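Local atomic coordinates of alpha-actinin-like protein 1 (Schizosaccharomyces pombe, PDB entry 5BVR), a protein that binds along actin filaments and takes part in forming and organising the actin ring during cytokinesis and septation. Residues 190-204 / 222-234. Sequence-based numbering, arbitrary orientation.
Sequences AFDIAQKSIGIPRLI and TYVAEYFHAFSTL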
loop_
_atom_site.group_PDB
_atom_site.type_symbol
_atom_site.label_atom_id
_atom_site.label_comp_id
_atom_site.label_asym_id
_atom_site.label_seq_id
_atom_site.Cartn_x
_atom_site.Cartn_y
_atom_site.Cartn_z
ATOM N N ALA A 190 -7.451 15.817 -4.003
ATOM C CA ALA A 190 -6.331 15.342 -3.202
ATOM C C ALA A 190 -5.554 14.261 -3.942
ATOM O O ALA A 190 -4.326 14.328 -4.019
ATOM C CB ALA A 190 -6.811 14.823 -1.860
ATOM N N PHE A 191 -6.235 13.254 -4.473
ATOM C CA PHE A 191 -5.538 12.166 -5.141
ATOM C C PHE A 191 -4.747 12.696 -6.336
ATOM O O PHE A 191 -3.629 12.231 -6.581
ATOM C CB PHE A 191 -6.511 11.084 -5.603
ATOM C CG PHE A 191 -7.137 10.287 -4.487
ATOM C CD1 PHE A 191 -6.927 10.589 -3.139
ATOM C CD2 PHE A 191 -7.936 9.197 -4.799
ATOM C CE1 PHE A 191 -7.530 9.798 -2.138
ATOM C CE2 PHE A 191 -8.524 8.438 -3.813
ATOM C CZ PHE A 191 -8.309 8.737 -2.489
ATOM N N ASP A 192 -5.325 13.648 -7.066
ATOM C CA ASP A 192 -4.677 14.216 -8.256
ATOM C C ASP A 192 -3.444 15.035 -7.877
ATOM O O ASP A 192 -2.375 14.894 -8.475
ATOM C CB ASP A 192 -5.651 15.125 -9.006
ATOM C CG ASP A 192 -6.726 14.372 -9.751
ATOM O OD1 ASP A 192 -6.618 13.141 -9.900
ATOM O OD2 ASP A 192 -7.695 15.038 -10.206
ATOM N N ILE A 193 -3.587 15.893 -6.885
ATOM C CA ILE A 193 -2.473 16.723 -6.454
ATOM C C ILE A 193 -1.349 15.869 -5.867
ATOM O O ILE A 193 -0.177 16.073 -6.194
ATOM C CB ILE A 193 -2.929 17.778 -5.457
ATOM C CG1 ILE A 193 -3.832 18.793 -6.159
ATOM C CG2 ILE A 193 -1.741 18.486 -4.841
ATOM C CD1 ILE A 193 -4.522 19.747 -5.208
ATOM N N ALA A 194 -1.693 14.915 -5.007
ATOM C CA ALA A 194 -0.712 13.976 -4.453
ATOM C C ALA A 194 0.102 13.311 -5.555
ATOM O O ALA A 194 1.332 13.220 -5.484
ATOM C CB ALA A 194 -1.419 12.923 -3.618
ATOM N N GLN A 195 -0.579 12.852 -6.596
ATOM C CA GLN A 195 0.119 12.164 -7.681
ATOM C C GLN A 195 0.932 13.135 -8.528
ATOM O O GLN A 195 2.121 12.915 -8.763
ATOM C CB GLN A 195 -0.877 11.402 -8.547
ATOM C CG GLN A 195 -0.242 10.494 -9.570
ATOM C CD GLN A 195 0.038 11.206 -10.866
ATOM O OE1 GLN A 195 -0.858 11.811 -11.460
ATOM N NE2 GLN A 195 1.289 11.144 -11.316
ATOM N N LYS A 196 0.311 14.222 -8.965
ATOM C CA LYS A 196 0.955 15.107 -9.950
ATOM C C LYS A 196 2.078 15.956 -9.360
ATOM O O LYS A 196 3.065 16.241 -10.044
ATOM C CB LYS A 196 -0.097 15.994 -10.608
ATOM C CG LYS A 196 0.449 16.945 -11.652
ATOM C CD LYS A 196 -0.667 17.766 -12.287
ATOM C CE LYS A 196 -0.126 18.723 -13.338
ATOM N NZ LYS A 196 0.889 19.651 -12.767
ATOM N N SER A 197 1.936 16.364 -8.105
ATOM C CA SER A 197 2.843 17.339 -7.519
ATOM C C SER A 197 3.739 16.744 -6.440
ATOM O O SER A 197 4.785 17.317 -6.119
ATOM C CB SER A 197 2.075 18.533 -6.942
ATOM O OG SER A 197 1.377 19.230 -7.958
ATOM N N ILE A 198 3.347 15.603 -5.882
ATOM C CA ILE A 198 4.069 15.046 -4.747
ATOM C C ILE A 198 4.598 13.636 -5.044
ATOM O O ILE A 198 5.285 13.043 -4.209
ATOM C CB ILE A 198 3.220 15.076 -3.456
ATOM C CG1 ILE A 198 2.438 16.390 -3.383
ATOM C CG2 ILE A 198 4.119 14.881 -2.205
ATOM C CD1 ILE A 198 1.561 16.578 -2.168
ATOM N N GLY A 199 4.305 13.116 -6.235
ATOM C CA GLY A 199 4.796 11.802 -6.648
ATOM C C GLY A 199 4.192 10.615 -5.910
ATOM O O GLY A 199 4.765 9.513 -5.904
ATOM N N ILE A 200 3.051 10.829 -5.265
ATOM C CA ILE A 200 2.390 9.771 -4.516
ATOM C C ILE A 200 1.514 8.947 -5.481
ATOM O O ILE A 200 0.567 9.480 -6.052
ATOM C CB ILE A 200 1.537 10.369 -3.390
ATOM C CG1 ILE A 200 2.445 10.965 -2.301
ATOM C CG2 ILE A 200 0.607 9.312 -2.793
ATOM C CD1 ILE A 200 1.748 11.953 -1.345
ATOM N N PRO A 201 1.815 7.648 -5.647
ATOM C CA PRO A 201 1.066 6.861 -6.631
ATOM C C PRO A 201 -0.386 6.687 -6.229
ATOM O O PRO A 201 -0.698 6.560 -5.048
ATOM C CB PRO A 201 1.782 5.506 -6.610
ATOM C CG PRO A 201 2.323 5.379 -5.245
ATOM C CD PRO A 201 2.732 6.800 -4.859
ATOM N N ARG A 202 -1.255 6.651 -7.228
ATOM C CA ARG A 202 -2.686 6.545 -7.006
ATOM C C ARG A 202 -3.073 5.094 -6.742
ATOM O O ARG A 202 -3.528 4.392 -7.655
ATOM C CB ARG A 202 -3.416 7.065 -8.233
ATOM C CG ARG A 202 -4.922 7.020 -8.141
ATOM C CD ARG A 202 -5.525 7.390 -9.473
ATOM N NE ARG A 202 -5.213 8.777 -9.781
ATOM C CZ ARG A 202 -5.981 9.807 -9.444
ATOM N NH1 ARG A 202 -7.129 9.621 -8.809
ATOM N NH2 ARG A 202 -5.601 11.032 -9.758
ATOM N N LEU A 203 -2.895 4.641 -5.512
ATOM C CA LEU A 203 -3.140 3.246 -5.180
ATOM C C LEU A 203 -4.614 2.897 -5.007
ATOM O O LEU A 203 -4.942 1.715 -5.036
ATOM C CB LEU A 203 -2.383 2.840 -3.906
ATOM C CG LEU A 203 -0.864 3.017 -3.981
ATOM C CD1 LEU A 203 -0.224 2.439 -2.733
ATOM C CD2 LEU A 203 -0.222 2.365 -5.227
ATOM N N ILE A 204 -5.465 3.900 -4.764
ATOM C CA ILE A 204 -6.899 3.683 -4.573
ATOM C C ILE A 204 -7.689 4.631 -5.452
ATOM O O ILE A 204 -7.260 5.743 -5.728
ATOM C CB ILE A 204 -7.325 3.826 -3.097
ATOM C CG1 ILE A 204 -7.014 5.220 -2.553
ATOM C CG2 ILE A 204 -6.671 2.773 -2.268
ATOM C CD1 ILE A 204 -7.445 5.417 -1.106
ATOM N N THR A 222 -2.361 1.311 3.245
ATOM C CA THR A 222 -1.323 1.196 2.224
ATOM C C THR A 222 -1.112 2.537 1.522
ATOM O O THR A 222 0.040 2.948 1.280
ATOM C CB THR A 222 -1.673 0.110 1.190
ATOM O OG1 THR A 222 -1.830 -1.140 1.868
ATOM C CG2 THR A 222 -0.576 -0.055 0.134
ATOM N N TYR A 223 -2.205 3.210 1.160
ATOM C CA TYR A 223 -2.151 4.466 0.444
ATOM C C TYR A 223 -1.654 5.614 1.366
ATOM O O TYR A 223 -0.759 6.384 0.986
ATOM C CB TYR A 223 -3.520 4.783 -0.184
ATOM C CG TYR A 223 -3.545 6.083 -0.950
ATOM C CD1 TYR A 223 -2.707 6.314 -2.029
ATOM C CD2 TYR A 223 -4.432 7.075 -0.613
ATOM C CE1 TYR A 223 -2.734 7.532 -2.718
ATOM C CE2 TYR A 223 -4.467 8.289 -1.297
ATOM C CZ TYR A 223 -3.634 8.510 -2.343
ATOM O OH TYR A 223 -3.653 9.713 -3.007
ATOM N N VAL A 224 -2.191 5.701 2.576
ATOM C CA VAL A 224 -1.802 6.758 3.498
ATOM C C VAL A 224 -0.311 6.628 3.837
ATOM O O VAL A 224 0.384 7.645 3.997
ATOM C CB VAL A 224 -2.660 6.718 4.759
ATOM C CG1 VAL A 224 -2.084 7.634 5.845
ATOM C CG2 VAL A 224 -4.086 7.121 4.425
ATOM N N ALA A 225 0.217 5.406 3.929
ATOM C CA ALA A 225 1.655 5.224 4.177
ATOM C C ALA A 225 2.499 5.926 3.105
ATOM O O ALA A 225 3.633 6.385 3.390
ATOM C CB ALA A 225 2.023 3.737 4.223
ATOM N N GLU A 226 1.991 6.025 1.877
ATOM C CA GLU A 226 2.723 6.733 0.810
ATOM C C GLU A 226 2.883 8.209 1.160
ATOM O O GLU A 226 3.912 8.814 0.843
ATOM C CB GLU A 226 2.054 6.624 -0.566
ATOM C CG GLU A 226 1.951 5.198 -1.116
ATOM C CD GLU A 226 3.239 4.648 -1.684
ATOM O OE1 GLU A 226 4.196 5.423 -1.865
ATOM O OE2 GLU A 226 3.280 3.430 -1.961
ATOM N N TYR A 227 1.868 8.796 1.785
ATOM C CA TYR A 227 1.952 10.175 2.237
ATOM C C TYR A 227 3.040 10.343 3.292
ATOM O O TYR A 227 3.862 11.254 3.215
ATOM C CB TYR A 227 0.618 10.665 2.811
ATOM C CG TYR A 227 -0.453 10.948 1.771
ATOM C CD1 TYR A 227 -0.969 9.932 0.982
ATOM C CD2 TYR A 227 -0.978 12.214 1.614
ATOM C CE1 TYR A 227 -1.948 10.198 0.031
ATOM C CE2 TYR A 227 -1.941 12.484 0.676
ATOM C CZ TYR A 227 -2.437 11.474 -0.100
ATOM O OH TYR A 227 -3.399 11.783 -1.023
ATOM N N PHE A 228 3.055 9.487 4.291
ATOM C CA PHE A 228 4.080 9.552 5.319
ATOM C C PHE A 228 5.480 9.507 4.706
ATOM O O PHE A 228 6.359 10.331 5.024
ATOM C CB PHE A 228 3.959 8.391 6.302
ATOM C CG PHE A 228 5.071 8.366 7.306
ATOM C CD1 PHE A 228 4.989 9.143 8.457
ATOM C CD2 PHE A 228 6.244 7.654 7.066
ATOM C CE1 PHE A 228 6.036 9.170 9.373
ATOM C CE2 PHE A 228 7.284 7.676 7.988
ATOM C CZ PHE A 228 7.169 8.445 9.144
ATOM N N HIS A 229 5.729 8.529 3.845
ATOM C CA HIS A 229 7.088 8.384 3.320
ATOM C C HIS A 229 7.445 9.530 2.378
ATOM O O HIS A 229 8.568 10.080 2.441
ATOM C CB HIS A 229 7.287 7.048 2.619
ATOM C CG HIS A 229 7.297 5.874 3.547
ATOM N ND1 HIS A 229 8.310 5.655 4.461
ATOM C CD2 HIS A 229 6.392 4.886 3.741
ATOM C CE1 HIS A 229 8.045 4.554 5.147
ATOM N NE2 HIS A 229 6.889 4.070 4.727
ATOM N N ALA A 230 6.521 9.934 1.515
ATOM C CA ALA A 230 6.841 11.008 0.581
ATOM C C ALA A 230 7.029 12.329 1.304
ATOM O O ALA A 230 8.008 13.040 1.057
ATOM C CB ALA A 230 5.762 11.128 -0.494
ATOM N N PHE A 231 6.091 12.664 2.191
ATOM C CA PHE A 231 6.177 13.937 2.891
ATOM C C PHE A 231 7.470 13.979 3.704
ATOM O O PHE A 231 8.181 14.989 3.711
ATOM C CB PHE A 231 4.983 14.158 3.832
ATOM C CG PHE A 231 3.683 14.466 3.147
ATOM C CD1 PHE A 231 3.528 14.437 1.777
ATOM C CD2 PHE A 231 2.604 14.833 3.929
ATOM C CE1 PHE A 231 2.298 14.750 1.195
ATOM C CE2 PHE A 231 1.382 15.156 3.352
ATOM C CZ PHE A 231 1.239 15.109 1.981
ATOM N N SER A 232 7.738 12.898 4.433
ATOM C CA SER A 232 8.913 12.863 5.297
ATOM C C SER A 232 10.202 13.037 4.490
ATOM O O SER A 232 11.114 13.753 4.888
ATOM C CB SER A 232 8.967 11.580 6.109
ATOM O OG SER A 232 7.847 11.469 6.987
ATOM N N THR A 233 10.283 12.364 3.354
ATOM C CA THR A 233 11.464 12.440 2.505
ATOM C C THR A 233 11.617 13.828 1.932
ATOM O O THR A 233 12.716 14.403 1.952
ATOM C CB THR A 233 11.367 11.395 1.395
ATOM O OG1 THR A 233 11.388 10.101 2.005
ATOM C CG2 THR A 233 12.526 11.511 0.407
ATOM N N LEU A 234 10.516 14.389 1.457
ATOM C CA LEU A 234 10.561 15.701 0.853
ATOM C C LEU A 234 10.876 16.791 1.870
ATOM O O LEU A 234 11.426 17.831 1.500
ATOM C CB LEU A 234 9.265 15.994 0.103
ATOM C CG LEU A 234 9.068 15.175 -1.179
ATOM C CD1 LEU A 234 7.592 15.198 -1.654
ATOM C CD2 LEU A 234 10.006 15.664 -2.272
HETATM O O HOH W 1 -2.286 9.998 -5.280
#
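With CG anti to the backbone N (chi1 180°), Y223 extends from helix 222-234 so that its ring edge meets F191, whereas Y227, its CG beside the backbone N (chi1 -74°), swings round until the two hydroxyls meet. Y223 turns an edge to the face of F191 in a T-shaped pair, planes at 71°, with its CE2 3.5 Å from F191 CE1. I204 lays CG1 over one face of the Y223 ring as a CH-pi contact, and P201 O lies at that ring's edge, 3.2 Å from Y223 CE1. I200, just past the turn at G199, sends CD1 over the centre of the Y227 ring, 3.9 Å from its centroid, while its CG2 rests against E226 CB. Y227 OH donates to Y223 OH (2.9 Å), which in turn donates to a water (2.7 Å to its O) that itself donates to F191 O and I200 O. A phenylalanine in place of Y223 would probably leave Y227 OH without its acceptor and the water without its donor. F161 of helix 159-168 also meets the F191 and Y223 rings, within the second calponin-homology domain. No direct hydrogen bond joins the two segments; apolar and aromatic packing carries the contact, Y227 OH is satisfied by Y223 OH, and Y223 OH by the water through which the polar link between the segments runs, illustrating how a largely greasy helical core accommodates polar groups.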